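Local coordinates for CELL division control protein 6 (Pyrobaculum aerophilum, PDB 1FNN) that binds ADP with magnesium, probably hydrolyses ATP as an AAA+ ATPase, and is thought to help regulate the initiation of DNA replication, at residues D200-R205 with R241-I246; E217-M222 with I262-V267; S8-S13 with A208-G213. All coordinates share one frame; numbering follows the deposited sequence.

Contact 1: residues D200-R205 with R241-I246. With ADP (adenosine-5'-diphosphate), chain D.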
ATOM      1  N   ASP A 200       7.583   6.549  -8.322  1.00 36.92           N
ATOM      2  CA  ASP A 200       7.822   7.940  -7.825  1.00 40.97           C
ATOM      3  C   ASP A 200       7.888   7.967  -6.294  1.00 37.92           C
ATOM      4  O   ASP A 200       8.636   8.719  -5.691  1.00 39.76           O
ATOM      5  CB  ASP A 200       6.751   8.869  -8.334  1.00 41.78           C
ATOM      6  CG  ASP A 200       6.700   9.053  -9.844  1.00 42.75           C
ATOM      7  OD1 ASP A 200       7.746   8.982 -10.508  1.00 46.37           O
ATOM      8  OD2 ASP A 200       5.582   9.270 -10.334  1.00 38.00           O
ATOM      9  N   ILE A 201       7.010   7.234  -5.628  1.00 37.02           N
ATOM     10  CA  ILE A 201       7.042   7.106  -4.178  1.00 37.21           C
ATOM     11  C   ILE A 201       8.385   6.569  -3.709  1.00 39.65           C
ATOM     12  O   ILE A 201       9.024   7.090  -2.774  1.00 31.54           O
ATOM     13  CB  ILE A 201       5.914   6.211  -3.706  1.00 31.51           C
ATOM     14  CG1 ILE A 201       4.589   6.920  -4.059  1.00 38.43           C
ATOM     15  CG2 ILE A 201       6.012   5.871  -2.208  1.00 32.64           C
ATOM     16  CD1 ILE A 201       3.358   6.059  -3.779  1.00 41.84           C
ATOM     17  N   LEU A 202       8.810   5.435  -4.305  1.00 32.83           N
ATOM     18  CA  LEU A 202      10.090   4.860  -3.913  1.00 32.30           C
ATOM     19  C   LEU A 202      11.272   5.764  -4.200  1.00 31.16           C
ATOM     20  O   LEU A 202      12.223   5.793  -3.404  1.00 37.02           O
ATOM     21  CB  LEU A 202      10.339   3.509  -4.607  1.00 34.44           C
ATOM     22  CG  LEU A 202       9.371   2.378  -4.297  1.00 37.88           C
ATOM     23  CD1 LEU A 202       9.792   1.080  -5.009  1.00 32.02           C
ATOM     24  CD2 LEU A 202       9.369   2.071  -2.808  1.00 31.53           C
ATOM     25  N   LEU A 203      11.268   6.545  -5.277  1.00 31.82           N
ATOM     26  CA  LEU A 203      12.422   7.396  -5.530  1.00 34.29           C
ATOM     27  C   LEU A 203      12.543   8.441  -4.398  1.00 37.01           C
ATOM     28  O   LEU A 203      13.646   8.836  -3.984  1.00 34.81           O
ATOM     29  CB  LEU A 203      12.223   8.050  -6.903  1.00 38.26           C
ATOM     30  CG  LEU A 203      13.370   8.947  -7.354  1.00 45.05           C
ATOM     31  CD1 LEU A 203      14.698   8.192  -7.343  1.00 44.64           C
ATOM     32  CD2 LEU A 203      13.098   9.563  -8.721  1.00 43.24           C
ATOM     33  N   ASP A 204      11.394   8.990  -3.988  1.00 37.27           N
ATOM     34  CA  ASP A 204      11.388   9.922  -2.843  1.00 39.13           C
ATOM     35  C   ASP A 204      12.003   9.273  -1.625  1.00 36.87           C
ATOM     36  O   ASP A 204      12.852   9.884  -0.921  1.00 39.25           O
ATOM     37  CB  ASP A 204       9.944  10.407  -2.593  1.00 39.65           C
ATOM     38  CG  ASP A 204       9.541  11.605  -3.396  1.00 49.27           C
ATOM     39  OD1 ASP A 204       8.391  12.084  -3.289  1.00 49.50           O
ATOM     40  OD2 ASP A 204      10.356  12.137  -4.184  1.00 47.30           O
ATOM     41  N   ARG A 205      11.545   8.068  -1.214  1.00 31.45           N
ATOM     42  CA  ARG A 205      12.117   7.375  -0.091  1.00 32.30           C
ATOM     43  C   ARG A 205      13.612   7.123  -0.256  1.00 39.66           C
ATOM     44  O   ARG A 205      14.401   7.245   0.728  1.00 36.23           O
ATOM     45  CB  ARG A 205      11.425   6.030   0.236  1.00 32.58           C
ATOM     46  CG  ARG A 205       9.900   6.186   0.455  1.00 36.68           C
ATOM     47  CD  ARG A 205       9.658   6.921   1.817  1.00 35.05           C
ATOM     48  NE  ARG A 205       8.214   7.255   1.863  1.00 34.12           N
ATOM     49  CZ  ARG A 205       7.439   6.855   2.854  1.00 30.74           C
ATOM     50  NH1 ARG A 205       7.903   6.137   3.864  1.00 33.10           N
ATOM     51  NH2 ARG A 205       6.158   7.199   2.812  1.00 32.12           N
ATOM     52  N   ARG A 241       2.852   0.357   0.865  1.00 35.34           N
ATOM     53  CA  ARG A 241       3.532  -0.145   2.070  1.00 35.86           C
ATOM     54  C   ARG A 241       4.499  -1.254   1.675  1.00 38.47           C
ATOM     55  O   ARG A 241       5.628  -1.446   2.161  1.00 36.85           O
ATOM     56  CB  ARG A 241       2.483  -0.641   3.069  1.00 32.25           C
ATOM     57  CG  ARG A 241       3.120  -0.979   4.416  1.00 41.06           C
ATOM     58  CD  ARG A 241       2.261  -1.822   5.315  1.00 45.69           C
ATOM     59  NE  ARG A 241       1.954  -3.136   4.794  1.00 62.13           N
ATOM     60  CZ  ARG A 241       2.719  -4.178   4.522  1.00 71.06           C
ATOM     61  NH1 ARG A 241       4.040  -4.219   4.690  1.00 65.72           N
ATOM     62  NH2 ARG A 241       2.114  -5.261   4.043  1.00 71.95           N
ATOM     63  N   LEU A 242       3.923  -2.224   0.944  1.00 37.67           N
ATOM     64  CA  LEU A 242       4.712  -3.384   0.487  1.00 33.94           C
ATOM     65  C   LEU A 242       5.893  -2.928  -0.322  1.00 34.39           C
ATOM     66  O   LEU A 242       6.972  -3.484  -0.128  1.00 37.86           O
ATOM     67  CB  LEU A 242       3.770  -4.249  -0.391  1.00 34.42           C
ATOM     68  CG  LEU A 242       4.385  -5.495  -1.020  1.00 44.79           C
ATOM     69  CD1 LEU A 242       4.874  -6.434   0.066  1.00 41.17           C
ATOM     70  CD2 LEU A 242       3.324  -6.150  -1.948  1.00 41.40           C
ATOM     71  N   ALA A 243       5.725  -1.990  -1.261  1.00 34.85           N
ATOM     72  CA  ALA A 243       6.832  -1.546  -2.077  1.00 34.97           C
ATOM     73  C   ALA A 243       7.930  -0.932  -1.222  1.00 36.47           C
ATOM     74  O   ALA A 243       9.113  -1.233  -1.400  1.00 32.61           O
ATOM     75  CB  ALA A 243       6.403  -0.601  -3.189  1.00 33.07           C
ATOM     76  N   ILE A 244       7.530  -0.087  -0.256  1.00 33.73           N
ATOM     77  CA  ILE A 244       8.580   0.527   0.612  1.00 32.23           C
ATOM     78  C   ILE A 244       9.243  -0.510   1.489  1.00 30.35           C
ATOM     79  O   ILE A 244      10.443  -0.523   1.759  1.00 33.06           O
ATOM     80  CB  ILE A 244       7.913   1.665   1.458  1.00 32.11           C
ATOM     81  CG1 ILE A 244       7.422   2.774   0.519  1.00 32.80           C
ATOM     82  CG2 ILE A 244       8.937   2.161   2.492  1.00 30.11           C
ATOM     83  CD1 ILE A 244       6.378   3.739   1.107  1.00 33.84           C
ATOM     84  N   ASP A 245       8.498  -1.488   1.989  1.00 30.17           N
ATOM     85  CA  ASP A 245       9.038  -2.561   2.805  1.00 33.25           C
ATOM     86  C   ASP A 245      10.067  -3.360   1.980  1.00 35.06           C
ATOM     87  O   ASP A 245      11.166  -3.627   2.456  1.00 32.26           O
ATOM     88  CB  ASP A 245       7.851  -3.418   3.240  1.00 38.60           C
ATOM     89  CG  ASP A 245       8.062  -4.593   4.146  1.00 44.24           C
ATOM     90  OD1 ASP A 245       9.115  -4.782   4.752  1.00 46.26           O
ATOM     91  OD2 ASP A 245       7.167  -5.441   4.326  1.00 51.30           O
ATOM     92  N   ILE A 246       9.764  -3.603   0.682  1.00 33.10           N
ATOM     93  CA  ILE A 246      10.739  -4.337  -0.131  1.00 33.57           C
ATOM     94  C   ILE A 246      11.983  -3.518  -0.366  1.00 31.89           C
ATOM     95  O   ILE A 246      13.087  -4.084  -0.345  1.00 33.15           O
ATOM     96  CB  ILE A 246      10.089  -4.801  -1.483  1.00 31.93           C
ATOM     97  CG1 ILE A 246       9.099  -5.938  -1.165  1.00 32.31           C
ATOM     98  CG2 ILE A 246      11.209  -5.204  -2.439  1.00 32.30           C
ATOM     99  CD1 ILE A 246       8.125  -6.180  -2.358  1.00 37.94           C
TER
HETATM  100  PB  ADP D 398      -3.291   2.978   3.902  1.00 37.26           P
HETATM  101  O1B ADP D 398      -3.976   3.531   5.145  1.00 34.66           O
HETATM  102  O2B ADP D 398      -3.951   3.313   2.687  1.00 39.89           O
HETATM  103  O3B ADP D 398      -3.326   1.543   4.167  1.00 37.48           O
HETATM  104  PA  ADP D 398      -0.759   4.232   4.196  1.00 36.67           P
HETATM  105  O1A ADP D 398      -1.250   5.608   4.395  1.00 37.96           O
HETATM  106  O2A ADP D 398      -0.294   3.639   5.455  1.00 36.56           O
HETATM  107  O3A ADP D 398      -1.841   3.366   3.536  1.00 37.58           O
HETATM  108  O5' ADP D 398       0.528   4.195   3.183  1.00 36.16           O
HETATM  109  C5' ADP D 398       1.281   2.994   3.200  1.00 34.33           C
HETATM  110  C4' ADP D 398       2.764   3.417   3.168  1.00 34.39           C
HETATM  111  O4' ADP D 398       2.994   4.114   1.965  1.00 34.50           O
HETATM  112  C3' ADP D 398       3.176   4.375   4.278  1.00 34.84           C
HETATM  113  O3' ADP D 398       4.541   4.140   4.577  1.00 35.06           O
HETATM  114  C2' ADP D 398       2.898   5.679   3.608  1.00 37.05           C
HETATM  115  O2' ADP D 398       3.641   6.755   4.183  1.00 35.23           O
HETATM  116  C1' ADP D 398       3.429   5.401   2.196  1.00 36.11           C
HETATM  117  N9  ADP D 398       2.702   6.211   1.297  1.00 33.44           N
HETATM  118  C8  ADP D 398       1.449   5.947   0.811  1.00 35.88           C
HETATM  119  N7  ADP D 398       1.086   6.690  -0.191  1.00 32.40           N
HETATM  120  C5  ADP D 398       2.189   7.507  -0.376  1.00 29.59           C
HETATM  121  C6  ADP D 398       2.438   8.551  -1.282  1.00 32.67           C
HETATM  122  N6  ADP D 398       1.525   8.929  -2.162  1.00 35.34           N
HETATM  123  N1  ADP D 398       3.609   9.188  -1.206  1.00 34.91           N
HETATM  124  C2  ADP D 398       4.482   8.816  -0.289  1.00 31.05           C
HETATM  125  N3  ADP D 398       4.381   7.853   0.626  1.00 35.76           N
HETATM  126  C4  ADP D 398       3.177   7.229   0.520  1.00 31.49           C
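Ile244 reaches from helix 240-256 across to Ile201, Leu202 and Arg205 of helix 195-209, and its CD1 methyl ends between protein and nucleotide. The two short helical segments run at 40° to each other with axes 10.1 Å apart, and Leu202, Ala243 and Ile244 fill the space between them. Packing is tight from the nucleotide to Leu202. CD1 of Ile244 lies over the centre of the Arg205 guanidinium, 3.7 Å from its CZ, while the same methyl touches the ribose, 3.5 Å from O4' of ADP. With that face held by a methyl, the arginine works through its edge: NH2 donates to N3 of the adenine at 2.9 Å (144°) and to O2' of the ribose (147°), a forked grip on base and sugar at once. A bend at chi2 turns the arginine chain from its helix down to the nucleotide. Ile201 lays its CG1 branch over a face of the adenine, CD1 coming within 3.6 Å of C6 of ADP, and directs CG2 to the methyl of Ile244. Away from the ligand, Leu202 fits CD2 against the backbone of the opposite helix, 3.6 Å from the Ala243 carbonyl oxygen. The outer side of helix 240-256 is looser. There the exposed Arg241, whose CA and CB still touch the ribose, bends at chi3 to bring NH1 to OD2 of Asp245 at 3.4 Å, a weak bond within a salt bridge, and Asp245 has a second cationic partner in Arg249. The start of helix 240-256 probably corresponds to the sensor-2 region of AAA+ proteins; with Ile201 and Arg205 it forms the lid side of the ADP pocket, opposite the P-loop amides. Within the lid, helix 217-227 packs on Leu202, Ala243 and Ile246, and helix 264-274 lies against Leu242, Asp245 and Ile246.

Contact 2: residues E217-M222 with I262-V267; sequences EDILQM and IAPEDV
Ile219 and Met222, one helical turn apart on helix 217-227, both point at the start of helix 264-274. The CD1 methyl of Ile219 rests on the backbone where that helix begins, 3.6 Å from Ala263 C, and also meets the ring CD of Pro264; its CG2 branch crosses obliquely to CG2 of Ile262, 4.0 Å away. Met222, its CG anti to the backbone N (chi1 176°) and its chain fully extended, reaches tip to tip with Val267, where CE lies a tight 3.5 Å from CG1 of Val267 and 3.4 Å from the Pro264 carbonyl oxygen. An alanine in place of Ile219 is likely to open a gap beside Ala263 and Pro264, leave Ile262 without its partner across the contact and thin the packing on Val267. The next shell fixes the helix start. Ala263 is the N-cap residue, and its N donates to OD2 of Asp266 at 2.7 Å (162°), while OD1 of the aspartate is bridged to Arg259. Farther out, Ser250 of helix 240-256 backs both Ile262 and Val267, and Pro307 touches Ile219. Such apolar packing of helix 217-227 on the N-terminal end of helix 264-274 belongs to the helical lid of Cdc6-type AAA+ ATPases.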
ATOM      1  N   GLU A 217      17.919   3.635 -10.815  1.00 35.74           N
ATOM      2  CA  GLU A 217      16.537   3.763 -11.266  1.00 41.69           C
ATOM      3  C   GLU A 217      15.986   2.369 -11.638  1.00 42.60           C
ATOM      4  O   GLU A 217      14.847   2.029 -11.340  1.00 38.87           O
ATOM      5  CB  GLU A 217      16.571   4.628 -12.514  1.00 47.68           C
ATOM      6  CG  GLU A 217      15.257   4.737 -13.269  1.00 66.55           C
ATOM      7  CD  GLU A 217      15.348   5.792 -14.358  1.00 74.01           C
ATOM      8  OE1 GLU A 217      15.716   5.454 -15.499  1.00 75.88           O
ATOM      9  OE2 GLU A 217      15.047   6.963 -14.058  1.00 83.12           O
ATOM     10  N   ASP A 218      16.841   1.536 -12.248  1.00 39.74           N
ATOM     11  CA  ASP A 218      16.396   0.192 -12.646  1.00 44.14           C
ATOM     12  C   ASP A 218      15.980  -0.623 -11.431  1.00 38.51           C
ATOM     13  O   ASP A 218      15.026  -1.393 -11.550  1.00 38.97           O
ATOM     14  CB  ASP A 218      17.470  -0.616 -13.385  1.00 50.19           C
ATOM     15  CG  ASP A 218      17.649  -0.158 -14.822  1.00 57.25           C
ATOM     16  OD1 ASP A 218      16.830   0.642 -15.317  1.00 65.81           O
ATOM     17  OD2 ASP A 218      18.628  -0.607 -15.461  1.00 61.51           O
ATOM     18  N   ILE A 219      16.689  -0.486 -10.305  1.00 34.36           N
ATOM     19  CA  ILE A 219      16.320  -1.286  -9.126  1.00 33.69           C
ATOM     20  C   ILE A 219      14.963  -0.883  -8.577  1.00 37.29           C
ATOM     21  O   ILE A 219      14.175  -1.694  -8.067  1.00 34.84           O
ATOM     22  CB  ILE A 219      17.409  -1.225  -8.053  1.00 40.43           C
ATOM     23  CG1 ILE A 219      18.544  -2.203  -8.399  1.00 45.23           C
ATOM     24  CG2 ILE A 219      16.896  -1.507  -6.635  1.00 35.99           C
ATOM     25  CD1 ILE A 219      18.273  -3.654  -8.034  1.00 38.36           C
ATOM     26  N   LEU A 220      14.693   0.429  -8.583  1.00 38.54           N
ATOM     27  CA  LEU A 220      13.411   0.931  -8.061  1.00 37.13           C
ATOM     28  C   LEU A 220      12.308   0.474  -9.023  1.00 39.11           C
ATOM     29  O   LEU A 220      11.218   0.103  -8.599  1.00 37.03           O
ATOM     30  CB  LEU A 220      13.526   2.468  -8.072  1.00 41.80           C
ATOM     31  CG  LEU A 220      13.865   3.207  -6.778  1.00 50.92           C
ATOM     32  CD1 LEU A 220      14.595   2.370  -5.755  1.00 41.10           C
ATOM     33  CD2 LEU A 220      14.558   4.544  -7.046  1.00 45.56           C
ATOM     34  N   GLN A 221      12.634   0.522 -10.330  1.00 37.40           N
ATOM     35  CA  GLN A 221      11.647   0.076 -11.327  1.00 41.42           C
ATOM     36  C   GLN A 221      11.281  -1.408 -11.172  1.00 37.14           C
ATOM     37  O   GLN A 221      10.092  -1.751 -11.253  1.00 39.33           O
ATOM     38  CB  GLN A 221      12.105   0.339 -12.752  1.00 42.93           C
ATOM     39  CG  GLN A 221      12.076   1.763 -13.266  1.00 56.09           C
ATOM     40  CD  GLN A 221      12.925   1.937 -14.514  1.00 62.43           C
ATOM     41  OE1 GLN A 221      13.791   1.111 -14.839  1.00 67.54           O
ATOM     42  NE2 GLN A 221      12.705   3.018 -15.251  1.00 66.41           N
ATOM     43  N   MET A 222      12.254  -2.212 -10.794  1.00 39.20           N
ATOM     44  CA  MET A 222      12.039  -3.655 -10.516  1.00 39.65           C
ATOM     45  C   MET A 222      11.058  -3.902  -9.405  1.00 41.01           C
ATOM     46  O   MET A 222      10.098  -4.714  -9.453  1.00 35.81           O
ATOM     47  CB  MET A 222      13.417  -4.248 -10.263  1.00 37.60           C
ATOM     48  CG  MET A 222      13.473  -5.720  -9.863  1.00 38.01           C
ATOM     49  SD  MET A 222      15.148  -6.255  -9.450  1.00 35.49           S
ATOM     50  CE  MET A 222      14.856  -7.913  -8.861  1.00 36.46           C
ATOM     51  N   ILE A 262      22.458  -1.692  -4.176  1.00 38.30           N
ATOM     52  CA  ILE A 262      21.457  -2.767  -4.024  1.00 38.46           C
ATOM     53  C   ILE A 262      21.547  -3.659  -5.308  1.00 33.44           C
ATOM     54  O   ILE A 262      21.648  -3.033  -6.372  1.00 36.17           O
ATOM     55  CB  ILE A 262      20.061  -2.172  -3.872  1.00 37.54           C
ATOM     56  CG1 ILE A 262      20.063  -1.360  -2.523  1.00 35.94           C
ATOM     57  CG2 ILE A 262      18.997  -3.250  -3.719  1.00 35.63           C
ATOM     58  CD1 ILE A 262      18.758  -0.578  -2.403  1.00 34.10           C
ATOM     59  N   ALA A 263      21.568  -4.946  -5.152  1.00 39.26           N
ATOM     60  CA  ALA A 263      21.591  -5.740  -6.453  1.00 40.95           C
ATOM     61  C   ALA A 263      20.251  -6.389  -6.686  1.00 37.67           C
ATOM     62  O   ALA A 263      19.463  -6.653  -5.754  1.00 36.38           O
ATOM     63  CB  ALA A 263      22.707  -6.777  -6.260  1.00 40.69           C
ATOM     64  N   PRO A 264      20.004  -6.957  -7.892  1.00 39.84           N
ATOM     65  CA  PRO A 264      18.748  -7.640  -8.177  1.00 35.94           C
ATOM     66  C   PRO A 264      18.484  -8.768  -7.228  1.00 34.24           C
ATOM     67  O   PRO A 264      17.362  -8.952  -6.732  1.00 36.42           O
ATOM     68  CB  PRO A 264      18.932  -8.152  -9.633  1.00 37.02           C
ATOM     69  CG  PRO A 264      19.859  -7.134 -10.215  1.00 40.98           C
ATOM     70  CD  PRO A 264      20.832  -6.717  -9.106  1.00 38.49           C
ATOM     71  N   GLU A 265      19.475  -9.566  -6.782  1.00 32.15           N
ATOM     72  CA  GLU A 265      19.193 -10.665  -5.870  1.00 34.34           C
ATOM     73  C   GLU A 265      18.695 -10.190  -4.496  1.00 37.55           C
ATOM     74  O   GLU A 265      17.924 -10.891  -3.842  1.00 32.25           O
ATOM     75  CB  GLU A 265      20.408 -11.582  -5.616  1.00 39.37           C
ATOM     76  CG  GLU A 265      21.581 -10.788  -5.052  1.00 56.77           C
ATOM     77  CD  GLU A 265      22.942 -11.443  -4.999  1.00 68.31           C
ATOM     78  OE1 GLU A 265      23.772 -11.015  -5.844  1.00 74.73           O
ATOM     79  OE2 GLU A 265      23.232 -12.347  -4.175  1.00 69.71           O
ATOM     80  N   ASP A 266      19.151  -8.992  -4.070  1.00 40.01           N
ATOM     81  CA  ASP A 266      18.604  -8.487  -2.774  1.00 37.11           C
ATOM     82  C   ASP A 266      17.110  -8.278  -2.892  1.00 32.95           C
ATOM     83  O   ASP A 266      16.311  -8.631  -2.012  1.00 37.98           O
ATOM     84  CB  ASP A 266      19.353  -7.152  -2.488  1.00 31.60           C
ATOM     85  CG  ASP A 266      20.870  -7.356  -2.377  1.00 26.70           C
ATOM     86  OD1 ASP A 266      21.191  -8.325  -1.633  1.00 37.33           O
ATOM     87  OD2 ASP A 266      21.511  -6.542  -3.027  1.00 40.32           O
ATOM     88  N   VAL A 267      16.628  -7.682  -4.006  1.00 32.74           N
ATOM     89  CA  VAL A 267      15.199  -7.503  -4.213  1.00 35.64           C
ATOM     90  C   VAL A 267      14.435  -8.834  -4.256  1.00 39.60           C
ATOM     91  O   VAL A 267      13.360  -8.996  -3.642  1.00 37.80           O
ATOM     92  CB  VAL A 267      14.956  -6.690  -5.494  1.00 39.42           C
ATOM     93  CG1 VAL A 267      13.503  -6.570  -5.943  1.00 31.97           C
ATOM     94  CG2 VAL A 267      15.547  -5.270  -5.391  1.00 41.20           C
TER

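Contact 3: residues S8-S13 with A208-G213; sequences SVFSPS and AGLAEG
Val9 and Phe10 lay the N-terminal arm of the chain over the end of helix 195-209 in the AAA+ lid. The arm forms a short 3-10 turn here; Val9 points at the helix, and the Phe10 ring reaches over with its far end. Val9 comes first, its two methyls dividing the work. CG2 meets the exposed Ala208, 4.0 Å from its CB, and CG1, anti to the backbone N (chi1 164°), lies 3.9 Å from the amide nitrogen of Gly209. The absence of a side chain on the glycine allows so close an approach: a beta carbon there would run into both CG1 of Val9 and CE1 of Phe10. The carbonyl of Val9 serves the nucleotide site indirectly, accepting from NH1 of Arg205, one of the ADP-binding residues, and so acts as a second-shell anchor for its guanidinium. Phe10 follows. Its ring extends past the glycine, CE1 3.9 Å from CA of Gly209, to meet Leu210, the first residue to leave the helix. The two side chains cross at about a right angle, with the Leu210 CD2 methyl 3.8 Å from CZ of Phe10. Helix 240-256 backs this pair, since Tyr248 stacks on the Phe10 ring and Leu247 touches both Phe10 and Leu210. Backbone bonds from Gly209 to Val5 and Asp6, and from Ala211 to Ile3, carry the attachment farther along the arm toward the N terminus. Beyond Phe10 the chain turns away from the helix, and Ser11 braces the turn by folding back on Ser8. The Ser8 carbonyl oxygen takes two donors from this one residue, Ser11 N and Ser11 OG each at 3.0 Å, the hydroxyl approaching with a C=O...OG angle of 132° and tilted 18° from the carbonyl plane.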
ATOM      1  N   SER A   8      14.508   5.885   9.525  1.00 39.96           N
ATOM      2  CA  SER A   8      13.184   6.321   9.955  1.00 40.16           C
ATOM      3  C   SER A   8      12.308   6.590   8.741  1.00 36.03           C
ATOM      4  O   SER A   8      11.072   6.515   8.781  1.00 36.80           O
ATOM      5  CB  SER A   8      13.266   7.592  10.838  1.00 37.54           C
ATOM      6  OG  SER A   8      13.616   8.695   9.995  1.00 38.20           O
ATOM      7  N   VAL A   9      12.901   6.921   7.612  1.00 35.22           N
ATOM      8  CA  VAL A   9      12.229   7.148   6.335  1.00 36.87           C
ATOM      9  C   VAL A   9      11.505   5.892   5.822  1.00 36.98           C
ATOM     10  O   VAL A   9      10.456   5.990   5.165  1.00 39.36           O
ATOM     11  CB  VAL A   9      13.314   7.595   5.334  1.00 41.25           C
ATOM     12  CG1 VAL A   9      12.862   7.500   3.887  1.00 42.43           C
ATOM     13  CG2 VAL A   9      13.785   8.994   5.677  1.00 43.36           C
ATOM     14  N   PHE A  10      11.802   4.728   6.360  1.00 39.21           N
ATOM     15  CA  PHE A  10      11.178   3.459   6.033  1.00 39.54           C
ATOM     16  C   PHE A  10      10.201   2.976   7.072  1.00 44.06           C
ATOM     17  O   PHE A  10       9.547   1.938   6.890  1.00 42.51           O
ATOM     18  CB  PHE A  10      12.307   2.392   5.829  1.00 35.40           C
ATOM     19  CG  PHE A  10      13.100   2.877   4.642  1.00 36.22           C
ATOM     20  CD1 PHE A  10      14.296   3.559   4.818  1.00 34.64           C
ATOM     21  CD2 PHE A  10      12.634   2.645   3.355  1.00 36.58           C
ATOM     22  CE1 PHE A  10      15.015   4.002   3.738  1.00 36.56           C
ATOM     23  CE2 PHE A  10      13.363   3.092   2.264  1.00 37.88           C
ATOM     24  CZ  PHE A  10      14.554   3.772   2.453  1.00 36.96           C
ATOM     25  N   SER A  11      10.003   3.748   8.170  1.00 41.31           N
ATOM     26  CA  SER A  11       9.032   3.184   9.123  1.00 39.95           C
ATOM     27  C   SER A  11       7.631   3.603   8.733  1.00 38.70           C
ATOM     28  O   SER A  11       7.392   4.635   8.103  1.00 36.87           O
ATOM     29  CB  SER A  11       9.296   3.600  10.584  1.00 47.53           C
ATOM     30  OG  SER A  11       9.212   5.007  10.564  1.00 50.58           O
ATOM     31  N   PRO A  12       6.660   2.796   9.146  1.00 41.75           N
ATOM     32  CA  PRO A  12       5.253   3.007   8.894  1.00 48.80           C
ATOM     33  C   PRO A  12       4.743   4.383   9.270  1.00 49.73           C
ATOM     34  O   PRO A  12       3.881   4.920   8.582  1.00 52.91           O
ATOM     35  CB  PRO A  12       4.547   2.003   9.826  1.00 50.89           C
ATOM     36  CG  PRO A  12       5.536   0.888   9.932  1.00 52.63           C
ATOM     37  CD  PRO A  12       6.882   1.578   9.981  1.00 46.86           C
ATOM     38  N   SER A  13       5.295   4.933  10.345  1.00 46.88           N
ATOM     39  CA  SER A  13       4.838   6.189  10.895  1.00 48.19           C
ATOM     40  C   SER A  13       5.456   7.394  10.222  1.00 48.07           C
ATOM     41  O   SER A  13       4.897   8.484  10.378  1.00 48.62           O
ATOM     42  CB  SER A  13       5.106   6.211  12.401  1.00 52.31           C
ATOM     43  OG  SER A  13       6.475   6.471  12.652  1.00 55.87           O
ATOM     44  N   ALA A 208      15.652  10.328   0.280  1.00 40.55           N
ATOM     45  CA  ALA A 208      15.648  10.737   1.681  1.00 42.67           C
ATOM     46  C   ALA A 208      16.342   9.772   2.605  1.00 44.18           C
ATOM     47  O   ALA A 208      16.845  10.176   3.660  1.00 38.98           O
ATOM     48  CB  ALA A 208      14.189  10.889   2.148  1.00 39.36           C
ATOM     49  N   GLY A 209      16.346   8.466   2.298  1.00 37.41           N
ATOM     50  CA  GLY A 209      16.779   7.489   3.286  1.00 34.63           C
ATOM     51  C   GLY A 209      18.029   6.696   2.956  1.00 37.66           C
ATOM     52  O   GLY A 209      18.522   5.964   3.859  1.00 40.95           O
ATOM     53  N   LEU A 210      18.446   6.641   1.704  1.00 36.55           N
ATOM     54  CA  LEU A 210      19.570   5.784   1.327  1.00 37.93           C
ATOM     55  C   LEU A 210      20.774   6.590   0.887  1.00 39.15           C
ATOM     56  O   LEU A 210      20.564   7.705   0.404  1.00 37.41           O
ATOM     57  CB  LEU A 210      19.198   4.860   0.102  1.00 34.42           C
ATOM     58  CG  LEU A 210      17.968   3.986   0.412  1.00 32.99           C
ATOM     59  CD1 LEU A 210      17.580   3.105  -0.804  1.00 39.68           C
ATOM     60  CD2 LEU A 210      18.226   3.126   1.633  1.00 33.17           C
ATOM     61  N   ALA A 211      21.974   5.973   0.883  1.00 42.85           N
ATOM     62  CA  ALA A 211      23.095   6.806   0.362  1.00 41.03           C
ATOM     63  C   ALA A 211      23.010   7.090  -1.126  1.00 49.22           C
ATOM     64  O   ALA A 211      22.607   6.285  -1.982  1.00 47.15           O
ATOM     65  CB  ALA A 211      24.438   6.189   0.693  1.00 38.78           C
ATOM     66  N   GLU A 212      23.527   8.268  -1.512  1.00 45.80           N
ATOM     67  CA  GLU A 212      23.602   8.660  -2.908  1.00 49.51           C
ATOM     68  C   GLU A 212      24.514   7.674  -3.655  1.00 49.47           C
ATOM     69  O   GLU A 212      25.439   7.091  -3.073  1.00 46.73           O
ATOM     70  CB  GLU A 212      24.128  10.086  -3.029  1.00 62.10           C
ATOM     71  CG  GLU A 212      23.580  10.869  -4.205  1.00 75.83           C
ATOM     72  CD  GLU A 212      23.627  12.372  -4.015  1.00 89.10           C
ATOM     73  OE1 GLU A 212      24.289  12.841  -3.058  1.00 96.08           O
ATOM     74  OE2 GLU A 212      23.001  13.100  -4.820  1.00 93.30           O
ATOM     75  N   GLY A 213      23.998   7.184  -4.785  1.00 48.96           N
ATOM     76  CA  GLY A 213      24.619   6.168  -5.586  1.00 51.06           C
ATOM     77  C   GLY A 213      24.444   4.733  -5.154  1.00 51.16           C
ATOM     78  O   GLY A 213      24.962   3.839  -5.843  1.00 53.76           O
TER

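Overall arrangement
From the N terminus, residues 8-13 are followed by almost two hundred residues, including the P-loop ATPase domain with its parallel sheet, before contact 3 closes the longest loop on the end of helix 195-209. Contact 1 opens on that same helix just before contact 3 closes, and it closes on helix 240-256, so the two cross. Contact 2 opens on helix 217-227, after contact 3 is complete, and closes at helix 264-274, crossing contact 1 in turn. The chain of crossings ties the N-terminal arm to the nucleotide and to successive lid helices. Direct touches reinforce it: Leu203 packs on Leu220 between contacts 1 and 2, and Ile244 on Phe10 between contacts 1 and 3.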